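Side-chain contact in C2 toxin component I (Clostridium botulinum, PDB 2J3X), which is the enzymatic component of the binary C2 toxin, an ADP-ribosyltransferase that, as in related binary toxins, probably modifies actin inside the target cell: residues D117-L120 with D121-S125. The protein carries 2 engineered substitutions. Numbering follows the deposited sequence.
Sequences DVEL and DRDIS. Unlike the reference sequence in segment 121-125: Asp121 (reference Asn).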
ATOM      1  N   ASP A 117      -8.960  26.795  -2.537  1.00 14.10           N
ATOM      2  CA  ASP A 117      -9.490  27.472  -1.308  1.00 14.70           C
ATOM      3  C   ASP A 117      -9.972  28.888  -1.533  1.00 16.95           C
ATOM      4  O   ASP A 117     -10.537  29.516  -0.605  1.00 16.35           O
ATOM      5  CB  ASP A 117      -8.439  27.642  -0.226  1.00 16.46           C
ATOM      6  CG  ASP A 117      -8.047  26.372   0.442  1.00 15.80           C
ATOM      7  OD1 ASP A 117      -8.669  25.339   0.187  1.00 18.28           O
ATOM      8  OD2 ASP A 117      -7.124  26.444   1.303  1.00 19.59           O
ATOM      9  N   VAL A 118      -9.746  29.439  -2.713  1.00 17.79           N
ATOM     10  CA  VAL A 118      -9.945  30.879  -2.834  1.00 18.99           C
ATOM     11  C   VAL A 118     -10.682  31.211  -4.135  1.00 20.08           C
ATOM     12  O   VAL A 118     -10.750  30.383  -5.024  1.00 19.07           O
ATOM     13  CB  VAL A 118      -8.625  31.689  -2.646  1.00 20.10           C
ATOM     14  CG1 VAL A 118      -7.986  31.396  -1.304  1.00 17.75           C
ATOM     15  CG2 VAL A 118      -7.659  31.420  -3.783  1.00 20.84           C
ATOM     16  N   GLU A 119     -11.314  32.382  -4.171  1.00 20.88           N
ATOM     17  CA  GLU A 119     -12.126  32.814  -5.325  1.00 22.38           C
ATOM     18  C   GLU A 119     -13.192  31.782  -5.645  1.00 21.03           C
ATOM     19  O   GLU A 119     -13.132  31.099  -6.664  1.00 21.29           O
ATOM     20  CB  GLU A 119     -11.211  33.003  -6.537  1.00 24.04           C
ATOM     21  CG  GLU A 119     -10.000  33.913  -6.250  1.00 31.12           C
ATOM     22  CD  GLU A 119     -10.124  35.287  -6.926  1.00 40.33           C
ATOM     23  OE1 GLU A 119     -10.837  36.163  -6.379  1.00 42.77           O
ATOM     24  OE2 GLU A 119      -9.504  35.480  -8.005  1.00 43.05           O
ATOM     25  N   LEU A 120     -14.171  31.644  -4.737  1.00 20.15           N
ATOM     26  CA  LEU A 120     -15.264  30.712  -4.906  1.00 19.61           C
ATOM     27  C   LEU A 120     -14.783  29.318  -5.248  1.00 19.19           C
ATOM     28  O   LEU A 120     -15.359  28.612  -6.095  1.00 17.78           O
ATOM     29  CB  LEU A 120     -16.322  31.216  -5.918  1.00 19.74           C
ATOM     30  CG  LEU A 120     -16.999  32.553  -5.602  1.00 21.87           C
ATOM     31  CD1 LEU A 120     -17.874  33.019  -6.756  1.00 22.37           C
ATOM     32  CD2 LEU A 120     -17.788  32.461  -4.285  1.00 22.98           C
ATOM     33  N   ASP A 121     -13.730  28.916  -4.523  1.00 19.85           N
ATOM     34  CA  ASP A 121     -13.209  27.577  -4.564  1.00 19.53           C
ATOM     35  C   ASP A 121     -12.797  27.149  -5.992  1.00 19.38           C
ATOM     36  O   ASP A 121     -12.964  26.028  -6.437  1.00 18.48           O
ATOM     37  CB  ASP A 121     -14.192  26.690  -3.850  1.00 21.87           C
ATOM     38  CG  ASP A 121     -14.291  27.060  -2.347  1.00 19.32           C
ATOM     39  OD1 ASP A 121     -13.598  27.999  -1.857  1.00 15.73           O
ATOM     40  OD2 ASP A 121     -15.053  26.428  -1.655  1.00 26.27           O
ATOM     41  N   ARG A 122     -12.197  28.114  -6.676  1.00 19.05           N
ATOM     42  CA  ARG A 122     -11.677  27.910  -8.027  1.00 18.76           C
ATOM     43  C   ARG A 122     -10.161  28.016  -8.055  1.00 18.64           C
ATOM     44  O   ARG A 122      -9.498  27.336  -8.866  1.00 19.39           O
ATOM     45  CB  ARG A 122     -12.288  28.934  -8.985  1.00 19.78           C
ATOM     46  CG  ARG A 122     -13.692  28.531  -9.458  1.00 22.25           C
ATOM     47  CD  ARG A 122     -14.353  29.648 -10.230  1.00 30.40           C
ATOM     48  NE  ARG A 122     -14.548  30.857  -9.439  1.00 33.45           N
ATOM     49  CZ  ARG A 122     -15.054  32.001  -9.906  1.00 37.94           C
ATOM     50  NH1 ARG A 122     -15.417  32.111 -11.182  1.00 39.25           N
ATOM     51  NH2 ARG A 122     -15.162  33.055  -9.104  1.00 40.36           N
ATOM     52  N   ASP A 123      -9.592  28.829  -7.179  1.00 16.06           N
ATOM     53  CA  ASP A 123      -8.166  29.063  -7.263  1.00 16.90           C
ATOM     54  C   ASP A 123      -7.415  28.456  -6.116  1.00 16.90           C
ATOM     55  O   ASP A 123      -7.983  28.142  -5.069  1.00 16.49           O
ATOM     56  CB  ASP A 123      -7.847  30.564  -7.336  1.00 18.52           C
ATOM     57  CG  ASP A 123      -8.438  31.232  -8.589  1.00 22.13           C
ATOM     58  OD1 ASP A 123      -8.921  30.546  -9.508  1.00 24.47           O
ATOM     59  OD2 ASP A 123      -8.429  32.483  -8.596  1.00 27.39           O
ATOM     60  N   ILE A 124      -6.106  28.342  -6.289  1.00 15.24           N
ATOM     61  CA  ILE A 124      -5.266  27.668  -5.313  1.00 14.91           C
ATOM     62  C   ILE A 124      -4.234  28.647  -4.799  1.00 16.21           C
ATOM     63  O   ILE A 124      -3.549  29.306  -5.592  1.00 15.86           O
ATOM     64  CB  ILE A 124      -4.555  26.451  -5.963  1.00 14.87           C
ATOM     65  CG1 ILE A 124      -5.622  25.485  -6.483  1.00 14.95           C
ATOM     66  CG2 ILE A 124      -3.635  25.720  -4.972  1.00 12.67           C
ATOM     67  CD1 ILE A 124      -5.082  24.359  -7.474  1.00 16.21           C
ATOM     68  N   SER A 125      -4.145  28.780  -3.474  1.00 14.28           N
ATOM     69  CA  SER A 125      -3.221  29.695  -2.844  1.00 16.57           C
ATOM     70  C   SER A 125      -1.812  29.084  -2.882  1.00 16.62           C
ATOM     71  O   SER A 125      -1.641  27.869  -2.795  1.00 15.32           O
ATOM     72  CB  SER A 125      -3.628  29.902  -1.375  1.00 18.11           C
ATOM     73  OG  SER A 125      -2.683  30.733  -0.713  1.00 22.12           O
TER
HETATM   74  O   HOH W   1      -5.700  27.161  -1.835  1.00 16.84           O
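Val118 and Asp123 pair their backbones as a single antiparallel, hydrogen-bonded bridge at the neck of a tight hairpin-like turn, at the surface in the loop between strand 98-102 and helix 126-136. Asp123 N donates a hydrogen bond to Val118 O at 2.9 Å, nearly straight at 165°, and Val118 N answers with a longer bond to Asp123 O. Val118 O also accepts from Arg122 N, the two donors arriving from opposite faces of the carbonyl plane; with Arg122 and Asp123 both set against Val118, this is a classic beta bulge. CG2 of Val118 packs against CB of Asp123 at 3.7 Å and touches Asp123 O; a beta-branched residue suits this extended, bridge-forming position.

In the turn beyond, Glu119, Leu120 and Asp121 (Asn in the reference sequence) take left-handed conformations with positive phi, turning the chain back. Arg122 folds back: a bend at chi3 (-62°) brings NE to Glu119 O at 3.1 Å, with the oxygen at the edge of the guanidinium and close to its plane, while NE stands above the carbonyl plane. Arg122 NE donates to this oxygen, and Arg122 N adds a weak bond. Leu120 runs alongside, its CD1 3.6 Å from Arg122 NH2.

Further out, a water accepts from Ser125 N and, weakly, from Asp117 N, linking the two arms of the turn. Asp117 OD1 is hydrogen-bonded to Ser114 OG. Ser125, suited by its short hydroxyl to the N-cap of helix 126-136, has its OG hydrogen-bonded to Glu127 N. Buried Ile124 packs on Ile209 of strand 206-216.

The Glu119 and Asp123 carboxylates come close, turned 61° apart: Asp123 OD2 lies 3.2 Å from both OE2 and CG of Glu119. Such proximity would probably raise the pKa of one or both acids, so at least one may be protonated at the crystal's pH 3.0, easing any repulsion.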